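Local coordinates for protein dehydroquinate synthase (Thermus thermophilus, PDB 1UJN) that probably converts 3-deoxy-D-arabino-heptulosonate 7-phosphate to 3-dehydroquinate with release of phosphate, using NAD(+) and a zinc or cobalt ion, in chorismate biosynthesis, at residues A[121-129]-A[203-214]; A[169-179]-A[246-255]. All coordinates share one frame; numbering follows the deposited sequence.

Contact 1 (A[121-129]-A[203-214]); sequences LAIVDASVG and LARAVAVKVRVT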
loop_
_atom_site.group_PDB
_atom_site.type_symbol
_atom_site.label_atom_id
_atom_site.label_comp_id
_atom_site.label_asym_id
_atom_site.label_seq_id
_atom_site.Cartn_x
_atom_site.Cartn_y
_atom_site.Cartn_z
ATOM N N LEU A 121 -17.651 -14.202 10.507
ATOM C CA LEU A 121 -16.289 -14.386 10.022
ATOM C C LEU A 121 -15.535 -13.059 10.042
ATOM O O LEU A 121 -14.356 -13.017 10.389
ATOM C CB LEU A 121 -16.305 -14.964 8.597
ATOM C CG LEU A 121 -14.946 -15.237 7.935
ATOM C CD1 LEU A 121 -14.116 -16.168 8.810
ATOM C CD2 LEU A 121 -15.168 -15.856 6.557
ATOM N N ALA A 122 -16.211 -11.969 9.679
ATOM C CA ALA A 122 -15.558 -10.663 9.672
ATOM C C ALA A 122 -15.247 -10.210 11.097
ATOM O O ALA A 122 -14.217 -9.584 11.343
ATOM C CB ALA A 122 -16.434 -9.633 8.972
ATOM N N ILE A 123 -16.135 -10.528 12.037
ATOM C CA ILE A 123 -15.920 -10.155 13.427
ATOM C C ILE A 123 -14.763 -10.949 14.037
ATOM O O ILE A 123 -13.845 -10.378 14.624
ATOM C CB ILE A 123 -17.193 -10.410 14.280
ATOM C CG1 ILE A 123 -18.332 -9.501 13.807
ATOM C CG2 ILE A 123 -16.891 -10.165 15.764
ATOM C CD1 ILE A 123 -19.647 -9.720 14.550
ATOM N N VAL A 124 -14.810 -12.268 13.875
ATOM C CA VAL A 124 -13.808 -13.169 14.441
ATOM C C VAL A 124 -12.450 -13.164 13.755
ATOM O O VAL A 124 -11.422 -13.299 14.417
ATOM C CB VAL A 124 -14.339 -14.642 14.456
ATOM C CG1 VAL A 124 -13.258 -15.600 14.951
ATOM C CG2 VAL A 124 -15.559 -14.737 15.352
ATOM N N ASP A 125 -12.439 -12.981 12.440
ATOM C CA ASP A 125 -11.189 -13.035 11.701
ATOM C C ASP A 125 -10.670 -11.730 11.094
ATOM O O ASP A 125 -9.478 -11.442 11.177
ATOM C CB ASP A 125 -11.317 -14.102 10.611
ATOM C CG ASP A 125 -9.983 -14.484 10.009
ATOM O OD1 ASP A 125 -9.030 -14.726 10.784
ATOM O OD2 ASP A 125 -9.889 -14.553 8.764
ATOM N N ALA A 126 -11.547 -10.940 10.491
ATOM C CA ALA A 126 -11.108 -9.702 9.853
ATOM C C ALA A 126 -10.812 -8.504 10.763
ATOM O O ALA A 126 -10.198 -7.535 10.315
ATOM C CB ALA A 126 -12.118 -9.297 8.777
ATOM N N SER A 127 -11.222 -8.569 12.030
ATOM C CA SER A 127 -11.011 -7.462 12.964
ATOM C C SER A 127 -9.576 -7.285 13.444
ATOM O O SER A 127 -9.225 -6.228 13.976
ATOM C CB SER A 127 -11.915 -7.633 14.187
ATOM O OG SER A 127 -11.674 -8.889 14.810
ATOM N N VAL A 128 -8.757 -8.319 13.266
ATOM C CA VAL A 128 -7.364 -8.298 13.697
ATOM C C VAL A 128 -6.436 -8.771 12.581
ATOM O O VAL A 128 -6.780 -9.683 11.829
ATOM C CB VAL A 128 -7.163 -9.230 14.920
ATOM C CG1 VAL A 128 -5.718 -9.189 15.392
ATOM C CG2 VAL A 128 -8.124 -8.825 16.037
ATOM N N GLY A 129 -5.268 -8.144 12.469
ATOM C CA GLY A 129 -4.312 -8.555 11.447
ATOM C C GLY A 129 -3.975 -7.526 10.382
ATOM O O GLY A 129 -2.903 -7.583 9.773
ATOM N N LEU A 203 -18.306 -14.154 21.077
ATOM C CA LEU A 203 -17.575 -13.457 20.014
ATOM C C LEU A 203 -16.421 -12.626 20.556
ATOM O O LEU A 203 -15.331 -12.597 19.969
ATOM C CB LEU A 203 -18.532 -12.586 19.190
ATOM C CG LEU A 203 -19.487 -13.377 18.282
ATOM C CD1 LEU A 203 -20.460 -12.437 17.596
ATOM C CD2 LEU A 203 -18.692 -14.162 17.247
ATOM N N ALA A 204 -16.652 -11.955 21.680
ATOM C CA ALA A 204 -15.606 -11.145 22.298
ATOM C C ALA A 204 -14.458 -12.052 22.707
ATOM O O ALA A 204 -13.288 -11.692 22.572
ATOM C CB ALA A 204 -16.157 -10.413 23.511
ATOM N N ARG A 205 -14.788 -13.239 23.205
ATOM C CA ARG A 205 -13.753 -14.175 23.611
ATOM C C ARG A 205 -12.964 -14.641 22.386
ATOM O O ARG A 205 -11.739 -14.768 22.435
ATOM C CB ARG A 205 -14.372 -15.379 24.333
ATOM C CG ARG A 205 -13.352 -16.414 24.775
ATOM C CD ARG A 205 -14.003 -17.539 25.569
ATOM N NE ARG A 205 -14.336 -17.123 26.927
ATOM C CZ ARG A 205 -13.446 -16.945 27.901
ATOM N NH1 ARG A 205 -12.153 -17.148 27.681
ATOM N NH2 ARG A 205 -13.850 -16.553 29.101
ATOM N N ALA A 206 -13.668 -14.883 21.286
ATOM C CA ALA A 206 -13.030 -15.341 20.055
ATOM C C ALA A 206 -12.040 -14.303 19.523
ATOM O O ALA A 206 -10.921 -14.640 19.133
ATOM C CB ALA A 206 -14.088 -15.640 19.002
ATOM N N VAL A 207 -12.451 -13.043 19.506
ATOM C CA VAL A 207 -11.578 -11.980 19.015
ATOM C C VAL A 207 -10.366 -11.810 19.921
ATOM O O VAL A 207 -9.245 -11.621 19.450
ATOM C CB VAL A 207 -12.320 -10.626 18.938
ATOM C CG1 VAL A 207 -11.373 -9.552 18.412
ATOM C CG2 VAL A 207 -13.538 -10.747 18.026
ATOM N N ALA A 208 -10.595 -11.894 21.227
ATOM C CA ALA A 208 -9.519 -11.737 22.199
ATOM C C ALA A 208 -8.383 -12.730 21.967
ATOM O O ALA A 208 -7.218 -12.409 22.198
ATOM C CB ALA A 208 -10.075 -11.881 23.611
ATOM N N VAL A 209 -8.712 -13.934 21.505
ATOM C CA VAL A 209 -7.676 -14.930 21.253
ATOM C C VAL A 209 -6.774 -14.535 20.085
ATOM O O VAL A 209 -5.553 -14.683 20.164
ATOM C CB VAL A 209 -8.277 -16.328 20.975
ATOM C CG1 VAL A 209 -7.167 -17.311 20.614
ATOM C CG2 VAL A 209 -9.029 -16.815 22.196
ATOM N N LYS A 210 -7.363 -14.032 19.001
ATOM C CA LYS A 210 -6.547 -13.636 17.864
ATOM C C LYS A 210 -5.709 -12.422 18.230
ATOM O O LYS A 210 -4.594 -12.261 17.742
ATOM C CB LYS A 210 -7.402 -13.329 16.624
ATOM C CG LYS A 210 -6.541 -13.072 15.391
ATOM C CD LYS A 210 -7.330 -12.993 14.091
ATOM C CE LYS A 210 -6.373 -12.810 12.916
ATOM N NZ LYS A 210 -7.055 -12.646 11.593
ATOM N N VAL A 211 -6.237 -11.560 19.093
ATOM C CA VAL A 211 -5.475 -10.390 19.508
ATOM C C VAL A 211 -4.190 -10.825 20.219
ATOM O O VAL A 211 -3.103 -10.348 19.895
ATOM C CB VAL A 211 -6.286 -9.480 20.459
ATOM C CG1 VAL A 211 -5.375 -8.414 21.060
ATOM C CG2 VAL A 211 -7.429 -8.806 19.691
ATOM N N ARG A 212 -4.317 -11.736 21.178
ATOM C CA ARG A 212 -3.160 -12.213 21.938
ATOM C C ARG A 212 -2.092 -12.874 21.076
ATOM O O ARG A 212 -0.915 -12.504 21.133
ATOM C CB ARG A 212 -3.596 -13.205 23.018
ATOM C CG ARG A 212 -4.386 -12.591 24.156
ATOM C CD ARG A 212 -4.257 -13.442 25.414
ATOM N NE ARG A 212 -4.730 -14.808 25.210
ATOM C CZ ARG A 212 -6.009 -15.146 25.073
ATOM N NH1 ARG A 212 -6.955 -14.216 25.120
ATOM N NH2 ARG A 212 -6.343 -16.417 24.889
ATOM N N VAL A 213 -2.502 -13.863 20.292
ATOM C CA VAL A 213 -1.578 -14.580 19.423
ATOM C C VAL A 213 -0.841 -13.636 18.475
ATOM O O VAL A 213 0.361 -13.776 18.246
ATOM C CB VAL A 213 -2.325 -15.626 18.583
ATOM C CG1 VAL A 213 -1.352 -16.342 17.668
ATOM C CG2 VAL A 213 -3.032 -16.612 19.498
ATOM N N THR A 214 -1.575 -12.672 17.932
ATOM C CA THR A 214 -1.014 -11.709 17.000
ATOM C C THR A 214 0.034 -10.786 17.610
ATOM O O THR A 214 1.052 -10.496 16.980
ATOM C CB THR A 214 -2.130 -10.852 16.381
ATOM O OG1 THR A 214 -2.988 -11.694 15.600
ATOM C CG2 THR A 214 -1.546 -9.762 15.496
#
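Three oxygens of 121-129 grip the ammonium group of Lys210. Lys210 NZ lies 2.7 Å from the carbonyl O of Asp125, in the carbonyl plane and on a lone pair. Lys210 NZ also lies 3.0 Å from Val128 O, coming down from above that carbonyl plane, and makes a salt bridge of the same length to Asp125 OD1, again from above, 57° out of the carboxylate plane. Lys210 reaches this spot because its chain leaves anti to the backbone N (chi1 -173°) and stays extended to the end, its CG and CD running past Val128 CB. With a leucine here, the two carbonyls would probably lose their shared donor and the Asp125 carboxylate its positive mate, leaving the chain from Asp125 to Val128 less firmly tied.

Beside the lysine, Val128 lays CG2 against Val211 CG2 at 3.7 Å, while its CG1 meets Thr214 OG1. Val207 pushes CG2 up to the carbonyl O of Ile123 (3.4 Å), the same oxygen that accepts a 2.6 Å hydrogen bond from Ser127 OG. At the other end, Val124 CG2 touches both Leu203 CD2 and Ala206 CB, and the Val124 and Leu203 side chains cross at about a right angle. Strands 2-6 and 12-17 cover Val207 as well, through Leu4 and Ile14. Segments 121-126 and 203-214 run in nearly the same direction, their axes 25° apart, a helix-helix seam between the N-terminal nucleotide-binding part and the helical C-terminal part of dehydroquinate synthase, beside its predicted zinc site.

Contact 2 (A[169-179]-A[246-255]); sequences EGLVEAFKHGL and PHGMAVAYGL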
loop_
_atom_site.group_PDB
_atom_site.type_symbol
_atom_site.label_atom_id
_atom_site.label_comp_id
_atom_site.label_asym_id
_atom_site.label_seq_id
_atom_site.Cartn_x
_atom_site.Cartn_y
_atom_site.Cartn_z
ATOM N N GLU A 169 -20.255 -20.348 9.635
ATOM C CA GLU A 169 -18.895 -20.333 9.092
ATOM C C GLU A 169 -17.962 -19.583 10.027
ATOM O O GLU A 169 -16.835 -20.012 10.273
ATOM C CB GLU A 169 -18.851 -19.641 7.739
ATOM C CG GLU A 169 -19.238 -20.492 6.579
ATOM C CD GLU A 169 -18.906 -19.805 5.274
ATOM O OE1 GLU A 169 -19.847 -19.475 4.524
ATOM O OE2 GLU A 169 -17.701 -19.582 5.011
ATOM N N GLY A 170 -18.436 -18.446 10.531
ATOM C CA GLY A 170 -17.632 -17.649 11.440
ATOM C C GLY A 170 -17.369 -18.351 12.758
ATOM O O GLY A 170 -16.304 -18.186 13.363
ATOM N N LEU A 171 -18.331 -19.142 13.219
ATOM C CA LEU A 171 -18.148 -19.846 14.477
ATOM C C LEU A 171 -17.054 -20.904 14.349
ATOM O O LEU A 171 -16.458 -21.301 15.343
ATOM C CB LEU A 171 -19.463 -20.484 14.933
ATOM C CG LEU A 171 -20.614 -19.485 15.114
ATOM C CD1 LEU A 171 -21.733 -20.133 15.913
ATOM C CD2 LEU A 171 -20.117 -18.243 15.828
ATOM N N VAL A 172 -16.791 -21.354 13.123
ATOM C CA VAL A 172 -15.747 -22.350 12.892
ATOM C C VAL A 172 -14.389 -21.728 13.201
ATOM O O VAL A 172 -13.531 -22.358 13.821
ATOM C CB VAL A 172 -15.744 -22.847 11.425
ATOM C CG1 VAL A 172 -14.497 -23.696 11.157
ATOM C CG2 VAL A 172 -16.999 -23.663 11.157
ATOM N N GLU A 173 -14.205 -20.485 12.769
ATOM C CA GLU A 173 -12.961 -19.768 12.996
ATOM C C GLU A 173 -12.737 -19.564 14.495
ATOM O O GLU A 173 -11.603 -19.622 14.976
ATOM C CB GLU A 173 -13.007 -18.411 12.292
ATOM C CG GLU A 173 -11.710 -18.021 11.597
ATOM C CD GLU A 173 -11.401 -18.897 10.391
ATOM O OE1 GLU A 173 -11.757 -18.507 9.259
ATOM O OE2 GLU A 173 -10.809 -19.979 10.574
ATOM N N ALA A 174 -13.820 -19.318 15.229
ATOM C CA ALA A 174 -13.737 -19.122 16.674
ATOM C C ALA A 174 -13.303 -20.447 17.306
ATOM O O ALA A 174 -12.467 -20.483 18.214
ATOM C CB ALA A 174 -15.096 -18.694 17.221
ATOM N N PHE A 175 -13.887 -21.530 16.809
ATOM C CA PHE A 175 -13.589 -22.879 17.274
ATOM C C PHE A 175 -12.094 -23.121 17.090
ATOM O O PHE A 175 -11.427 -23.683 17.958
ATOM C CB PHE A 175 -14.384 -23.887 16.441
ATOM C CG PHE A 175 -14.209 -25.313 16.875
ATOM C CD1 PHE A 175 -15.137 -25.916 17.720
ATOM C CD2 PHE A 175 -13.121 -26.057 16.433
ATOM C CE1 PHE A 175 -14.986 -27.245 18.119
ATOM C CE2 PHE A 175 -12.959 -27.389 16.826
ATOM C CZ PHE A 175 -13.895 -27.981 17.671
ATOM N N LYS A 176 -11.580 -22.696 15.942
ATOM C CA LYS A 176 -10.164 -22.844 15.625
ATOM C C LYS A 176 -9.313 -22.122 16.678
ATOM O O LYS A 176 -8.304 -22.663 17.149
ATOM C CB LYS A 176 -9.885 -22.265 14.240
ATOM C CG LYS A 176 -8.463 -22.477 13.741
ATOM C CD LYS A 176 -8.208 -21.666 12.476
ATOM C CE LYS A 176 -8.235 -20.169 12.776
ATOM N NZ LYS A 176 -7.891 -19.356 11.576
ATOM N N HIS A 177 -9.717 -20.904 17.044
ATOM C CA HIS A 177 -8.987 -20.143 18.062
ATOM C C HIS A 177 -9.005 -20.916 19.378
ATOM O O HIS A 177 -8.050 -20.859 20.159
ATOM C CB HIS A 177 -9.624 -18.769 18.299
ATOM C CG HIS A 177 -9.550 -17.848 17.124
ATOM N ND1 HIS A 177 -10.257 -16.665 17.057
ATOM C CD2 HIS A 177 -8.860 -17.939 15.962
ATOM C CE1 HIS A 177 -10.002 -16.068 15.907
ATOM N NE2 HIS A 177 -9.159 -16.820 15.224
ATOM N N GLY A 178 -10.105 -21.625 19.618
ATOM C CA GLY A 178 -10.236 -22.411 20.833
ATOM C C GLY A 178 -9.162 -23.479 20.902
ATOM O O GLY A 178 -8.529 -23.678 21.945
ATOM N N LEU A 179 -8.948 -24.165 19.784
ATOM C CA LEU A 179 -7.935 -25.209 19.719
ATOM C C LEU A 179 -6.534 -24.611 19.847
ATOM O O LEU A 179 -5.652 -25.198 20.475
ATOM C CB LEU A 179 -8.049 -25.972 18.397
ATOM C CG LEU A 179 -9.323 -26.791 18.185
ATOM C CD1 LEU A 179 -9.311 -27.396 16.791
ATOM C CD2 LEU A 179 -9.414 -27.884 19.244
ATOM N N PRO A 246 -17.396 -22.876 0.635
ATOM C CA PRO A 246 -17.140 -21.690 1.466
ATOM C C PRO A 246 -15.911 -21.867 2.364
ATOM O O PRO A 246 -15.657 -22.957 2.874
ATOM C CB PRO A 246 -18.429 -21.547 2.279
ATOM C CG PRO A 246 -19.473 -22.150 1.380
ATOM C CD PRO A 246 -18.766 -23.376 0.847
ATOM N N HIS A 247 -15.163 -20.787 2.565
ATOM C CA HIS A 247 -13.955 -20.828 3.382
ATOM C C HIS A 247 -14.118 -21.501 4.741
ATOM O O HIS A 247 -13.319 -22.365 5.110
ATOM C CB HIS A 247 -13.417 -19.416 3.598
ATOM C CG HIS A 247 -12.137 -19.376 4.372
ATOM N ND1 HIS A 247 -10.940 -19.821 3.852
ATOM C CD2 HIS A 247 -11.870 -18.964 5.634
ATOM C CE1 HIS A 247 -9.990 -19.686 4.761
ATOM N NE2 HIS A 247 -10.529 -19.169 5.851
ATOM N N GLY A 248 -15.141 -21.096 5.488
ATOM C CA GLY A 248 -15.369 -21.669 6.806
ATOM C C GLY A 248 -15.615 -23.165 6.778
ATOM O O GLY A 248 -15.211 -23.895 7.691
ATOM N N MET A 249 -16.286 -23.632 5.730
ATOM C CA MET A 249 -16.571 -25.051 5.608
ATOM C C MET A 249 -15.272 -25.793 5.337
ATOM O O MET A 249 -15.027 -26.862 5.899
ATOM C CB MET A 249 -17.575 -25.291 4.480
ATOM C CG MET A 249 -18.914 -24.596 4.697
ATOM S SD MET A 249 -19.712 -25.080 6.246
ATOM C CE MET A 249 -21.350 -24.317 6.059
ATOM N N ALA A 250 -14.432 -25.210 4.486
ATOM C CA ALA A 250 -13.150 -25.808 4.146
ATOM C C ALA A 250 -12.285 -25.919 5.398
ATOM O O ALA A 250 -11.590 -26.916 5.598
ATOM C CB ALA A 250 -12.445 -24.967 3.095
ATOM N N VAL A 251 -12.324 -24.887 6.234
ATOM C CA VAL A 251 -11.550 -24.897 7.466
ATOM C C VAL A 251 -12.016 -26.033 8.369
ATOM O O VAL A 251 -11.194 -26.743 8.952
ATOM C CB VAL A 251 -11.684 -23.565 8.226
ATOM C CG1 VAL A 251 -11.043 -23.687 9.611
ATOM C CG2 VAL A 251 -11.009 -22.450 7.432
ATOM N N ALA A 252 -13.329 -26.209 8.481
ATOM C CA ALA A 252 -13.878 -27.270 9.320
ATOM C C ALA A 252 -13.335 -28.625 8.873
ATOM O O ALA A 252 -12.942 -29.454 9.705
ATOM C CB ALA A 252 -15.399 -27.263 9.249
ATOM N N TYR A 253 -13.319 -28.844 7.559
ATOM C CA TYR A 253 -12.807 -30.093 6.995
ATOM C C TYR A 253 -11.315 -30.224 7.306
ATOM O O TYR A 253 -10.832 -31.312 7.613
ATOM C CB TYR A 253 -13.014 -30.122 5.474
ATOM C CG TYR A 253 -14.412 -30.507 5.038
ATOM C CD1 TYR A 253 -15.143 -29.696 4.165
ATOM C CD2 TYR A 253 -14.987 -31.702 5.461
ATOM C CE1 TYR A 253 -16.412 -30.075 3.723
ATOM C CE2 TYR A 253 -16.252 -32.090 5.026
ATOM C CZ TYR A 253 -16.956 -31.273 4.155
ATOM O OH TYR A 253 -18.193 -31.676 3.704
ATOM N N GLY A 254 -10.597 -29.105 7.227
ATOM C CA GLY A 254 -9.170 -29.104 7.507
ATOM C C GLY A 254 -8.884 -29.392 8.973
ATOM O O GLY A 254 -7.859 -29.988 9.309
ATOM N N LEU A 255 -9.796 -28.973 9.846
ATOM C CA LEU A 255 -9.638 -29.206 11.280
ATOM C C LEU A 255 -9.727 -30.692 11.600
ATOM O O LEU A 255 -9.028 -31.190 12.488
ATOM C CB LEU A 255 -10.704 -28.442 12.064
ATOM C CG LEU A 255 -10.552 -26.920 12.018
ATOM C CD1 LEU A 255 -11.670 -26.266 12.814
ATOM C CD2 LEU A 255 -9.202 -26.531 12.589
HETATM O O HOH W 1 -9.483 -18.630 7.955
#
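Val172 and Leu255 are the interlocking knobs. Val172 drops into a hole made by Gly248, Val251, Ala252 and Leu255; its CG1, held anti to the backbone N (chi1 170°), lies 3.8 Å from Val251 CG1, the two valine side chains running antiparallel alongside one another. Leu255 answers from the other helix, among Val172, Phe175, Lys176 and Leu179, bringing CD1 obliquely to Phe175 CD2 at 3.9 Å. Where Glu169 and Gly248 meet, their CA atoms are only 4.4 Å apart, and a CB on Gly248 would clash with Glu169 CB. The extended Glu169 crosses Pro246 at about a right angle, and Glu169 OE2 accepts a 3.0 Å hydrogen bond from Gly248 N, on its anti side and 25° out of the carboxylate plane, at the start of helix 247-264.

Glu173 bends at chi2 (68°) so that OE1 comes to the edge of the His247 ring, the carboxylate and ring planes 50° apart. Both are predicted zinc ligands, and a water lies between OE1 and His247 NE2; Lys176 NZ, also hydrogen-bonded to Leu227 O, makes a salt bridge to Glu173 OE2. Helix 231-240 brings His231, the third predicted ligand, against this pair, helix 120-126 borders Glu173, and helix 271-281 packs on Val172 and Met249.

Overall arrangement
Contacts 1 and 2 have centres 13 Å apart, each about 9 Å from the centre of the chain, and their segments alternate along it: 121-129, 169-179, 203-214, 246-255. The middle two lie on consecutive helices, 164-181 and 199-216, which join the contacts directly: Ala206 O probably accepts a hydrogen bond from His177 ND1, and the CB atoms of Ala206 and Ala174 touch. Leu121 and Val124 pack on Glu173 and His177 as well. Contact 1 faces strands 2-6 and 12-17, while contact 2 reaches deeper into the C-terminal helices. Contact 2 supplies two of the three predicted metal ligands and contact 1 lies beside them, which places the site close to where the two parts of the enzyme meet.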